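Local coordinates for periplasmic protein (Legionella pneumophila subsp. pneumophila, PDB 4FGQ) that is a calcium-binding periplasmic protease, LapG, probably a cysteine proteinase of the bacterial transglutaminase-like family, at residues N33-L38 and V98-P103; I92-L97 and D105-T110. All coordinates share one frame; numbering follows the deposited sequence.

Interaction 1 (N33-L38 and V98-P103); sequences NLIDSL and VAVGVP
Val100 of helix 86-100 packs its CG1 methyl against Ile35 and Leu38 of helix 22-38. This one methyl does nearly all the touching for Val100: it lies 3.7 Å from Ile35 CA and 3.9 Å from Ile35 CG2, so that it rests on the backbone as much as on the side chain. Beside Ile35, Leu38 makes its contact mainly through CB, 3.8 Å from Val100 CG1, and its side chain also packs on Lys49 and Val50 of helix 43-55. Val100 CG1 stands anti to its own carbonyl carbon (chi1 -53°), which directs this branch at helix 22-38. At the preceding residue, Ala99, both ends of the branched Ile35 side chain come into contact: Ile35 CD1 is 4.1 Å from Ala99 CB, and Ile35 CG2 is about equally near. The backbones come nearest at Ile35 and Val100, whose CA atoms are 5.5 Å apart. Ile8 also touches both Ile35 and Ala99, and Val10 and Ile13 of helix 10-17 add to the packing round Ile35. Immediately after Val100, Gly101 adopts a positive phi (117°) and ends helix 86-100 in a Schellman motif, turning the chain away from helix 22-38. No hydrogen bond or charge pair joins the two segments; the contact is made by apolar side chains, with one methyl also resting on the Ile35 backbone, which implies that the fit depends on shape and on exclusion of water, with little directional restraint.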
loop_
_atom_site.group_PDB
_atom_site.type_symbol
_atom_site.label_atom_id
_atom_site.label_comp_id
_atom_site.label_asym_id
_atom_site.label_seq_id
_atom_site.Cartn_x
_atom_site.Cartn_y
_atom_site.Cartn_z
ATOM N N ASN A 33 -4.871 5.314 -15.321
ATOM C CA ASN A 33 -6.265 5.726 -15.466
ATOM C C ASN A 33 -6.961 5.802 -14.103
ATOM O O ASN A 33 -7.767 6.705 -13.869
ATOM C CB ASN A 33 -7.029 4.806 -16.424
ATOM C CG ASN A 33 -6.573 4.955 -17.870
ATOM O OD1 ASN A 33 -5.935 5.943 -18.236
ATOM N ND2 ASN A 33 -6.916 3.976 -18.704
ATOM N N LEU A 34 -6.635 4.869 -13.204
ATOM C CA LEU A 34 -7.174 4.885 -11.842
ATOM C C LEU A 34 -6.820 6.188 -11.145
ATOM O O LEU A 34 -7.695 6.870 -10.579
ATOM C CB LEU A 34 -6.620 3.702 -11.031
ATOM C CG LEU A 34 -6.964 3.665 -9.535
ATOM C CD1 LEU A 34 -8.378 3.175 -9.334
ATOM C CD2 LEU A 34 -5.984 2.783 -8.772
ATOM N N ILE A 35 -5.539 6.544 -11.182
ATOM C CA ILE A 35 -5.088 7.774 -10.520
ATOM C C ILE A 35 -5.791 8.993 -11.108
ATOM O O ILE A 35 -6.308 9.823 -10.364
ATOM C CB ILE A 35 -3.559 7.941 -10.588
ATOM C CG1 ILE A 35 -2.885 6.872 -9.718
ATOM C CG2 ILE A 35 -3.151 9.322 -10.100
ATOM C CD1 ILE A 35 -1.398 6.735 -9.946
ATOM N N ASP A 36 -5.849 9.084 -12.436
ATOM C CA ASP A 36 -6.531 10.207 -13.076
ATOM C C ASP A 36 -7.999 10.297 -12.664
ATOM O O ASP A 36 -8.522 11.393 -12.425
ATOM C CB ASP A 36 -6.434 10.099 -14.600
ATOM C CG ASP A 36 -5.253 10.866 -15.170
ATOM O OD1 ASP A 36 -4.713 11.744 -14.463
ATOM O OD2 ASP A 36 -4.877 10.599 -16.332
ATOM N N SER A 37 -8.654 9.142 -12.576
ATOM C CA SER A 37 -10.093 9.075 -12.331
ATOM C C SER A 37 -10.455 9.432 -10.894
ATOM O O SER A 37 -11.586 9.828 -10.619
ATOM C CB SER A 37 -10.641 7.684 -12.665
ATOM O OG SER A 37 -10.380 6.750 -11.630
ATOM N N LEU A 38 -9.498 9.293 -9.984
ATOM C CA LEU A 38 -9.780 9.495 -8.561
ATOM C C LEU A 38 -9.391 10.869 -8.026
ATOM O O LEU A 38 -9.762 11.223 -6.912
ATOM C CB LEU A 38 -9.115 8.411 -7.706
ATOM C CG LEU A 38 -9.692 7.008 -7.880
ATOM C CD1 LEU A 38 -8.902 6.031 -7.013
ATOM C CD2 LEU A 38 -11.160 6.999 -7.505
ATOM N N VAL A 98 -1.548 8.692 -2.129
ATOM C CA VAL A 98 -0.835 9.972 -2.090
ATOM C C VAL A 98 -0.939 10.646 -3.461
ATOM O O VAL A 98 -1.197 11.848 -3.562
ATOM C CB VAL A 98 0.636 9.786 -1.653
ATOM C CG1 VAL A 98 1.431 11.075 -1.868
ATOM C CG2 VAL A 98 0.697 9.327 -0.190
ATOM N N ALA A 99 -0.795 9.853 -4.521
ATOM C CA ALA A 99 -0.875 10.377 -5.885
ATOM C C ALA A 99 -2.234 10.984 -6.242
ATOM O O ALA A 99 -2.298 11.913 -7.053
ATOM C CB ALA A 99 -0.495 9.292 -6.913
ATOM N N VAL A 100 -3.321 10.468 -5.665
ATOM C CA VAL A 100 -4.641 10.986 -6.028
ATOM C C VAL A 100 -5.039 12.146 -5.133
ATOM O O VAL A 100 -6.060 12.803 -5.367
ATOM C CB VAL A 100 -5.764 9.906 -6.055
ATOM C CG1 VAL A 100 -5.366 8.713 -6.927
ATOM C CG2 VAL A 100 -6.109 9.454 -4.667
ATOM N N GLY A 101 -4.234 12.401 -4.107
ATOM C CA GLY A 101 -4.448 13.570 -3.277
ATOM C C GLY A 101 -4.790 13.365 -1.815
ATOM O O GLY A 101 -4.999 14.344 -1.109
ATOM N N VAL A 102 -4.853 12.123 -1.342
ATOM C CA VAL A 102 -4.976 11.920 0.098
ATOM C C VAL A 102 -3.664 12.366 0.747
ATOM O O VAL A 102 -2.593 11.900 0.344
ATOM C CB VAL A 102 -5.251 10.445 0.439
ATOM C CG1 VAL A 102 -5.343 10.262 1.946
ATOM C CG2 VAL A 102 -6.533 9.978 -0.242
ATOM N N PRO A 103 -3.724 13.278 1.739
ATOM C CA PRO A 103 -2.488 13.755 2.379
ATOM C C PRO A 103 -1.699 12.597 2.991
ATOM O O PRO A 103 -2.289 11.743 3.657
ATOM C CB PRO A 103 -3.005 14.691 3.471
ATOM C CG PRO A 103 -4.316 15.198 2.917
ATOM C CD PRO A 103 -4.912 13.974 2.263
#

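Interaction 2 (I92-L97 and D105-T110); sequences IKYFTL and DQLRIT
Tyr94 meets strand 107-110 first along helix 92-97, and it touches both inward-facing strand residues, Leu107 and Ile109. Its CB lies 3.9 Å from Ile109 CG1, and Ile109 CD1 reaches the CG side of the ring obliquely, the two side chains crossing at about a right angle. Leu107 comes instead at the ring edge, with its CB close to the ring plane and 3.7 Å from Tyr94 CD1. The tyrosine's CG is anti to the backbone N (chi1 165°), which puts the ring edge beside Leu107 and its hydroxyl near Ser104 OG and Ala161 N, with both of which it hydrogen-bonds. Next in sequence, Phe95 presents a ring face to Tyr94 CD2, 3.8 Å from its plane. Thr96 faces elsewhere; its OG1 donates to Ile92 O over 2.7 Å, on the opposite face of that carbonyl from the Thr96 N-H. Leu97 closes the row, its CB 3.7 Å from Leu107 CD1; Leu107 thus touches Leu97 by CD1 and Tyr94 chiefly by CB. Helix and strand segments run antiparallel at 172°, their axes 9.1 Å apart. Such a helix laid along a strand of an antiparallel sheet, near whose start Glu87 and Asp88 bind calcium in a structure of this protein, though no ion is bound here, is consistent with the papain-like helix-and-sheet core of transglutaminase-like cysteine proteinases.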
loop_
_atom_site.group_PDB
_atom_site.type_symbol
_atom_site.label_atom_id
_atom_site.label_comp_id
_atom_site.label_asym_id
_atom_site.label_seq_id
_atom_site.Cartn_x
_atom_site.Cartn_y
_atom_site.Cartn_z
ATOM N N ILE A 92 1.837 -0.203 -2.448
ATOM C CA ILE A 92 1.312 0.405 -3.665
ATOM C C ILE A 92 0.012 1.172 -3.398
ATOM O O ILE A 92 -0.228 2.221 -4.004
ATOM C CB ILE A 92 1.211 -0.587 -4.864
ATOM C CG1 ILE A 92 0.832 0.176 -6.138
ATOM C CG2 ILE A 92 0.214 -1.700 -4.579
ATOM C CD1 ILE A 92 1.183 -0.559 -7.428
ATOM N N LYS A 93 -0.808 0.683 -2.471
ATOM C CA LYS A 93 -2.009 1.425 -2.092
ATOM C C LYS A 93 -1.637 2.783 -1.512
ATOM O O LYS A 93 -2.273 3.795 -1.828
ATOM C CB LYS A 93 -2.844 0.635 -1.086
ATOM C CG LYS A 93 -3.592 -0.549 -1.701
ATOM C CD LYS A 93 -4.302 -1.348 -0.614
ATOM C CE LYS A 93 -4.817 -2.691 -1.149
ATOM N NZ LYS A 93 -5.484 -3.461 -0.046
ATOM N N TYR A 94 -0.619 2.790 -0.655
ATOM C CA TYR A 94 -0.137 4.019 -0.035
ATOM C C TYR A 94 0.301 5.032 -1.097
ATOM O O TYR A 94 -0.195 6.157 -1.130
ATOM C CB TYR A 94 1.013 3.730 0.942
ATOM C CG TYR A 94 1.779 4.979 1.343
ATOM C CD1 TYR A 94 1.262 5.869 2.278
ATOM C CD2 TYR A 94 3.004 5.278 0.757
ATOM C CE1 TYR A 94 1.976 7.033 2.639
ATOM C CE2 TYR A 94 3.705 6.422 1.092
ATOM C CZ TYR A 94 3.189 7.297 2.028
ATOM O OH TYR A 94 3.907 8.427 2.346
ATOM N N PHE A 95 1.223 4.641 -1.969
ATOM C CA PHE A 95 1.736 5.596 -2.953
ATOM C C PHE A 95 0.647 6.074 -3.907
ATOM O O PHE A 95 0.632 7.236 -4.327
ATOM C CB PHE A 95 2.939 5.024 -3.711
ATOM C CG PHE A 95 4.218 5.116 -2.938
ATOM C CD1 PHE A 95 4.797 6.356 -2.686
ATOM C CD2 PHE A 95 4.835 3.973 -2.445
ATOM C CE1 PHE A 95 5.983 6.460 -1.964
ATOM C CE2 PHE A 95 6.021 4.063 -1.721
ATOM C CZ PHE A 95 6.596 5.308 -1.478
ATOM N N THR A 96 -0.288 5.194 -4.222
ATOM C CA THR A 96 -1.344 5.549 -5.158
ATOM C C THR A 96 -2.304 6.548 -4.515
ATOM O O THR A 96 -2.718 7.514 -5.153
ATOM C CB THR A 96 -2.099 4.306 -5.631
ATOM O OG1 THR A 96 -1.176 3.429 -6.285
ATOM C CG2 THR A 96 -3.195 4.678 -6.625
ATOM N N LEU A 97 -2.626 6.333 -3.239
ATOM C CA LEU A 97 -3.494 7.274 -2.521
ATOM C C LEU A 97 -2.851 8.650 -2.384
ATOM O O LEU A 97 -3.532 9.668 -2.515
ATOM C CB LEU A 97 -3.920 6.708 -1.163
ATOM C CG LEU A 97 -5.055 5.682 -1.346
ATOM C CD1 LEU A 97 -5.137 4.754 -0.136
ATOM C CD2 LEU A 97 -6.409 6.403 -1.569
ATOM N N ASP A 105 0.187 12.426 5.468
ATOM C CA ASP A 105 0.165 12.321 6.930
ATOM C C ASP A 105 -1.055 11.570 7.478
ATOM O O ASP A 105 -1.054 11.145 8.634
ATOM C CB ASP A 105 0.402 13.668 7.651
ATOM C CG ASP A 105 -0.657 14.712 7.343
ATOM O OD1 ASP A 105 -0.552 15.823 7.904
ATOM O OD2 ASP A 105 -1.581 14.449 6.546
ATOM N N GLN A 106 -2.072 11.363 6.647
ATOM C CA GLN A 106 -3.225 10.569 7.078
ATOM C C GLN A 106 -3.071 9.088 6.788
ATOM O O GLN A 106 -3.981 8.307 7.056
ATOM C CB GLN A 106 -4.499 11.057 6.388
ATOM C CG GLN A 106 -4.856 12.469 6.768
ATOM C CD GLN A 106 -6.187 12.904 6.185
ATOM O OE1 GLN A 106 -6.251 13.832 5.370
ATOM N NE2 GLN A 106 -7.262 12.234 6.601
ATOM N N LEU A 107 -1.943 8.709 6.206
ATOM C CA LEU A 107 -1.748 7.328 5.788
ATOM C C LEU A 107 -0.525 6.734 6.449
ATOM O O LEU A 107 0.562 7.306 6.390
ATOM C CB LEU A 107 -1.580 7.255 4.268
ATOM C CG LEU A 107 -2.798 7.689 3.448
ATOM C CD1 LEU A 107 -2.398 7.908 2.006
ATOM C CD2 LEU A 107 -3.880 6.621 3.534
ATOM N N ARG A 108 -0.697 5.582 7.088
ATOM C CA ARG A 108 0.447 4.894 7.674
ATOM C C ARG A 108 0.390 3.432 7.344
ATOM O O ARG A 108 -0.581 2.757 7.686
ATOM C CB ARG A 108 0.483 5.090 9.190
ATOM C CG ARG A 108 0.744 6.526 9.598
ATOM C CD ARG A 108 0.899 6.689 11.084
ATOM N NE ARG A 108 0.991 8.106 11.439
ATOM C CZ ARG A 108 1.028 8.568 12.687
ATOM N NH1 ARG A 108 0.982 7.727 13.710
ATOM N NH2 ARG A 108 1.102 9.873 12.906
ATOM N N ILE A 109 1.417 2.950 6.649
ATOM C CA ILE A 109 1.543 1.532 6.382
ATOM C C ILE A 109 1.806 0.861 7.727
ATOM O O ILE A 109 2.698 1.281 8.474
ATOM C CB ILE A 109 2.697 1.265 5.409
ATOM C CG1 ILE A 109 2.456 2.010 4.084
ATOM C CG2 ILE A 109 2.868 -0.237 5.178
ATOM C CD1 ILE A 109 3.717 2.124 3.192
ATOM N N THR A 110 1.032 -0.175 8.054
ATOM C CA THR A 110 1.035 -0.705 9.417
ATOM C C THR A 110 1.406 -2.175 9.470
ATOM O O THR A 110 0.756 -3.003 8.840
ATOM C CB THR A 110 -0.348 -0.556 10.070
ATOM O OG1 THR A 110 -0.706 0.829 10.092
ATOM C CG2 THR A 110 -0.338 -1.077 11.507
#

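Overall arrangement
Helix 86-100 serves both interactions, presenting its C-terminal part to helix 22-38 in interaction 1 and residues further back, Tyr94 and Leu97, to strand 107-114 in interaction 2. Both contacts are buried and apolar, but interaction 2 lies nearer the centre of the chain, about 6 Å from it (centre to centre) against 13 Å. Interaction 1 uses aliphatic side chains and joins helix to helix; interaction 2 joins helix to sheet and adds an aromatic ring whose hydroxyl is satisfied beyond the two segments. The sites touch directly: Val102 N probably hydrogen-bonds to Leu97 O at 3.0 Å, and Thr96 packs on Ile35 and Leu34. Helix 86-100 thus packs on helix 22-38 with one part and on strand 107-114 with another.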